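Polyphosphate:AMP phosphotransferase (Meiothermus ruber H328, PDB 5O6M) transfers phosphate from inorganic polyphosphate to nucleotides, converting AMP to ADP and ADP to ATP, and also accepts other nucleoside mono- and diphosphates. Local coordinates at residues D[57-63]-D[160-166]. The protein carries 1 engineered substitution. Sequence-based numbering, arbitrary orientation.
Sequences KVLVVLQ and GTTILKF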
ATOM      1  N   LYS D  57     -12.644 -14.278   8.105  1.00 45.86           N
ATOM      2  CA  LYS D  57     -12.682 -12.991   7.426  1.00 43.38           C
ATOM      3  C   LYS D  57     -14.096 -12.769   6.925  1.00 37.33           C
ATOM      4  O   LYS D  57     -14.697 -13.679   6.348  1.00 49.96           O
ATOM      5  CB  LYS D  57     -11.715 -12.935   6.238  1.00 48.46           C
ATOM      6  CG  LYS D  57     -10.474 -13.788   6.345  1.00 40.37           C
ATOM      7  CD  LYS D  57      -9.687 -13.667   5.048  1.00 43.91           C
ATOM      8  CE  LYS D  57      -8.441 -14.508   5.061  1.00 38.77           C
ATOM      9  NZ  LYS D  57      -8.733 -15.879   4.566  1.00 48.37           N
ATOM     10  N   VAL D  58     -14.624 -11.569   7.131  1.00 40.94           N
ATOM     11  CA  VAL D  58     -16.012 -11.274   6.804  1.00 45.33           C
ATOM     12  C   VAL D  58     -16.062 -10.035   5.917  1.00 47.56           C
ATOM     13  O   VAL D  58     -15.553  -8.973   6.296  1.00 44.83           O
ATOM     14  CB  VAL D  58     -16.859 -11.083   8.073  1.00 48.67           C
ATOM     15  CG1 VAL D  58     -18.298 -10.774   7.714  1.00 37.42           C
ATOM     16  CG2 VAL D  58     -16.761 -12.329   8.958  1.00 36.34           C
ATOM     17  N   LEU D  59     -16.681 -10.171   4.744  1.00 47.12           N
ATOM     18  CA  LEU D  59     -16.800  -9.098   3.762  1.00 45.28           C
ATOM     19  C   LEU D  59     -18.274  -8.796   3.526  1.00 43.90           C
ATOM     20  O   LEU D  59     -19.035  -9.685   3.126  1.00 46.34           O
ATOM     21  CB  LEU D  59     -16.112  -9.480   2.448  1.00 40.87           C
ATOM     22  CG  LEU D  59     -16.317  -8.538   1.258  1.00 40.54           C
ATOM     23  CD1 LEU D  59     -15.722  -7.166   1.519  1.00 37.39           C
ATOM     24  CD2 LEU D  59     -15.721  -9.147  -0.007  1.00 41.19           C
ATOM     25  N   VAL D  60     -18.673  -7.550   3.774  1.00 43.03           N
ATOM     26  CA  VAL D  60     -20.034  -7.082   3.534  1.00 45.00           C
ATOM     27  C   VAL D  60     -19.999  -6.088   2.377  1.00 49.42           C
ATOM     28  O   VAL D  60     -19.364  -5.030   2.476  1.00 52.67           O
ATOM     29  CB  VAL D  60     -20.643  -6.449   4.794  1.00 45.09           C
ATOM     30  CG1 VAL D  60     -22.016  -5.865   4.492  1.00 40.55           C
ATOM     31  CG2 VAL D  60     -20.732  -7.477   5.909  1.00 47.93           C
ATOM     32  N   VAL D  61     -20.688  -6.424   1.286  1.00 47.72           N
ATOM     33  CA  VAL D  61     -20.782  -5.567   0.108  1.00 42.43           C
ATOM     34  C   VAL D  61     -22.097  -4.798   0.151  1.00 47.99           C
ATOM     35  O   VAL D  61     -23.155  -5.376   0.434  1.00 45.42           O
ATOM     36  CB  VAL D  61     -20.678  -6.392  -1.185  1.00 49.81           C
ATOM     37  CG1 VAL D  61     -20.836  -5.493  -2.404  1.00 44.95           C
ATOM     38  CG2 VAL D  61     -19.349  -7.127  -1.234  1.00 41.94           C
ATOM     39  N   LEU D  62     -22.023  -3.488  -0.090  1.00 49.13           N
ATOM     40  CA  LEU D  62     -23.192  -2.617  -0.167  1.00 45.34           C
ATOM     41  C   LEU D  62     -23.218  -1.942  -1.531  1.00 49.08           C
ATOM     42  O   LEU D  62     -22.273  -1.230  -1.890  1.00 50.46           O
ATOM     43  CB  LEU D  62     -23.170  -1.571   0.947  1.00 43.61           C
ATOM     44  CG  LEU D  62     -23.208  -2.073   2.390  1.00 44.82           C
ATOM     45  CD1 LEU D  62     -23.220  -0.894   3.337  1.00 53.35           C
ATOM     46  CD2 LEU D  62     -24.424  -2.953   2.619  1.00 46.22           C
ATOM     47  N   GLN D  63     -24.290  -2.168  -2.288  1.00 46.08           N
ATOM     48  CA  GLN D  63     -24.535  -1.455  -3.534  1.00 47.89           C
ATOM     49  C   GLN D  63     -25.975  -0.955  -3.543  1.00 50.87           C
ATOM     50  O   GLN D  63     -26.871  -1.589  -2.980  1.00 49.28           O
ATOM     51  CB  GLN D  63     -24.266  -2.346  -4.762  1.00 43.57           C
ATOM     52  CG  GLN D  63     -22.796  -2.741  -4.973  1.00 47.90           C
ATOM     53  CD  GLN D  63     -21.924  -1.627  -5.552  1.00 49.19           C
ATOM     54  OE1 GLN D  63     -20.700  -1.657  -5.420  1.00 52.06           O
ATOM     55  NE2 GLN D  63     -22.545  -0.661  -6.219  1.00 42.75           N
ATOM     56  N   GLY D 160     -11.398 -18.678   2.928  1.00 44.48           N
ATOM     57  CA  GLY D 160     -11.799 -18.370   4.286  1.00 40.80           C
ATOM     58  C   GLY D 160     -12.627 -17.122   4.519  1.00 43.37           C
ATOM     59  O   GLY D 160     -12.821 -16.731   5.673  1.00 51.77           O
ATOM     60  N   THR D 161     -13.129 -16.488   3.465  1.00 46.24           N
ATOM     61  CA  THR D 161     -13.900 -15.256   3.599  1.00 41.26           C
ATOM     62  C   THR D 161     -15.393 -15.555   3.500  1.00 46.20           C
ATOM     63  O   THR D 161     -15.845 -16.160   2.521  1.00 43.44           O
ATOM     64  CB  THR D 161     -13.490 -14.231   2.539  1.00 44.42           C
ATOM     65  OG1 THR D 161     -12.099 -13.913   2.687  1.00 45.70           O
ATOM     66  CG2 THR D 161     -14.306 -12.961   2.693  1.00 42.52           C
ATOM     67  N   THR D 162     -16.148 -15.138   4.514  1.00 42.28           N
ATOM     68  CA  THR D 162     -17.605 -15.140   4.451  1.00 40.29           C
ATOM     69  C   THR D 162     -18.077 -13.867   3.756  1.00 48.49           C
ATOM     70  O   THR D 162     -17.772 -12.757   4.206  1.00 50.47           O
ATOM     71  CB  THR D 162     -18.214 -15.240   5.849  1.00 43.77           C
ATOM     72  OG1 THR D 162     -17.904 -16.516   6.425  1.00 44.71           O
ATOM     73  CG2 THR D 162     -19.713 -15.064   5.779  1.00 40.76           C
ATOM     74  N   ILE D 163     -18.835 -14.028   2.675  1.00 43.63           N
ATOM     75  CA  ILE D 163     -19.196 -12.929   1.787  1.00 41.03           C
ATOM     76  C   ILE D 163     -20.696 -12.695   1.864  1.00 48.75           C
ATOM     77  O   ILE D 163     -21.489 -13.617   1.635  1.00 50.95           O
ATOM     78  CB  ILE D 163     -18.769 -13.214   0.338  1.00 39.47           C
ATOM     79  CG1 ILE D 163     -17.264 -13.472   0.267  1.00 46.82           C
ATOM     80  CG2 ILE D 163     -19.165 -12.057  -0.573  1.00 42.45           C
ATOM     81  CD1 ILE D 163     -16.787 -13.890  -1.114  1.00 47.39           C
ATOM     82  N   LEU D 164     -21.082 -11.462   2.171  1.00 42.68           N
ATOM     83  CA  LEU D 164     -22.470 -11.031   2.101  1.00 42.47           C
ATOM     84  C   LEU D 164     -22.557  -9.841   1.159  1.00 46.43           C
ATOM     85  O   LEU D 164     -21.826  -8.858   1.326  1.00 51.04           O
ATOM     86  CB  LEU D 164     -23.017 -10.646   3.484  1.00 41.35           C
ATOM     87  CG  LEU D 164     -23.150 -11.749   4.534  1.00 49.11           C
ATOM     88  CD1 LEU D 164     -24.284 -11.428   5.499  1.00 40.15           C
ATOM     89  CD2 LEU D 164     -23.362 -13.101   3.880  1.00 56.48           C
ATOM     90  N   LYS D 165     -23.457  -9.920   0.186  1.00 43.24           N
ATOM     91  CA  LYS D 165     -23.679  -8.832  -0.754  1.00 45.33           C
ATOM     92  C   LYS D 165     -25.114  -8.352  -0.614  1.00 49.69           C
ATOM     93  O   LYS D 165     -26.055  -9.148  -0.702  1.00 49.10           O
ATOM     94  CB  LYS D 165     -23.374  -9.273  -2.188  1.00 47.54           C
ATOM     95  CG  LYS D 165     -21.927  -9.723  -2.378  1.00 41.07           C
ATOM     96  CD  LYS D 165     -21.649 -10.212  -3.792  1.00 45.95           C
ATOM     97  CE  LYS D 165     -22.343 -11.520  -4.104  1.00 44.42           C
ATOM     98  NZ  LYS D 165     -21.870 -12.075  -5.410  1.00 41.43           N
ATOM     99  N   PHE D 166     -25.275  -7.056  -0.368  1.00 47.24           N
ATOM    100  CA  PHE D 166     -26.580  -6.445  -0.153  1.00 43.38           C
ATOM    101  C   PHE D 166     -26.838  -5.422  -1.247  1.00 49.43           C
ATOM    102  O   PHE D 166     -26.043  -4.492  -1.431  1.00 51.27           O
ATOM    103  CB  PHE D 166     -26.657  -5.776   1.223  1.00 42.86           C
ATOM    104  CG  PHE D 166     -26.555  -6.733   2.377  1.00 43.19           C
ATOM    105  CD1 PHE D 166     -27.651  -7.482   2.772  1.00 45.59           C
ATOM    106  CD2 PHE D 166     -25.366  -6.880   3.069  1.00 41.77           C
ATOM    107  CE1 PHE D 166     -27.562  -8.365   3.839  1.00 48.75           C
ATOM    108  CE2 PHE D 166     -25.268  -7.762   4.135  1.00 46.04           C
ATOM    109  CZ  PHE D 166     -26.369  -8.503   4.523  1.00 40.74           C
TER
HETATM  110  O   HOH W   1     -10.118 -15.362   1.851  1.00 48.66           O
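K57 to L62 pair in register with T161 to F166 as neighbouring parallel strands, a worked example of strand pairing inside the five-stranded parallel sheet of a P-loop kinase fold; strand 117-121 hydrogen-bonds to the other edge of 57-63. The backbone bonds alternate in the parallel manner. L59 gives its N-H to T162 O and takes L164 N on its own O, each at 2.9 Å, and V61 repeats the pattern with L164 O and F166 N. The donor F166 N lies 30° out of the carbonyl plane of V61. The bond from K57 N to G160 O is weak, at 3.5 Å.

Apolar contacts differ on the two faces. V60 CG1, swung anti to its own N (chi1 175°), meets the ring edge of F166 at CD2, 3.8 Å away, while L62 CD2 rests 3.9 Å from F166 CB. On the reverse face V61 and K165 run side by side, CB to CG 3.8 Å; K165 NZ forms a salt bridge with E153 and a hydrogen bond with Y125, and Q63 NE2 hydrogen-bonds E126 near the bound ATP.

A water-bridged polar contact lies at the start of the strands, where the side chains of K57 and T161 cross at about a right angle, K57 CD 3.4 Å from T161 OG1. A water accepts from K57 NZ at 3.1 Å and also bonds T161 OG1. With an alanine in place of K57, OG1 would probably lose the cover of the lysine CD and the water its ammonium donor. From T161 OG1 to that water is 2.6 Å.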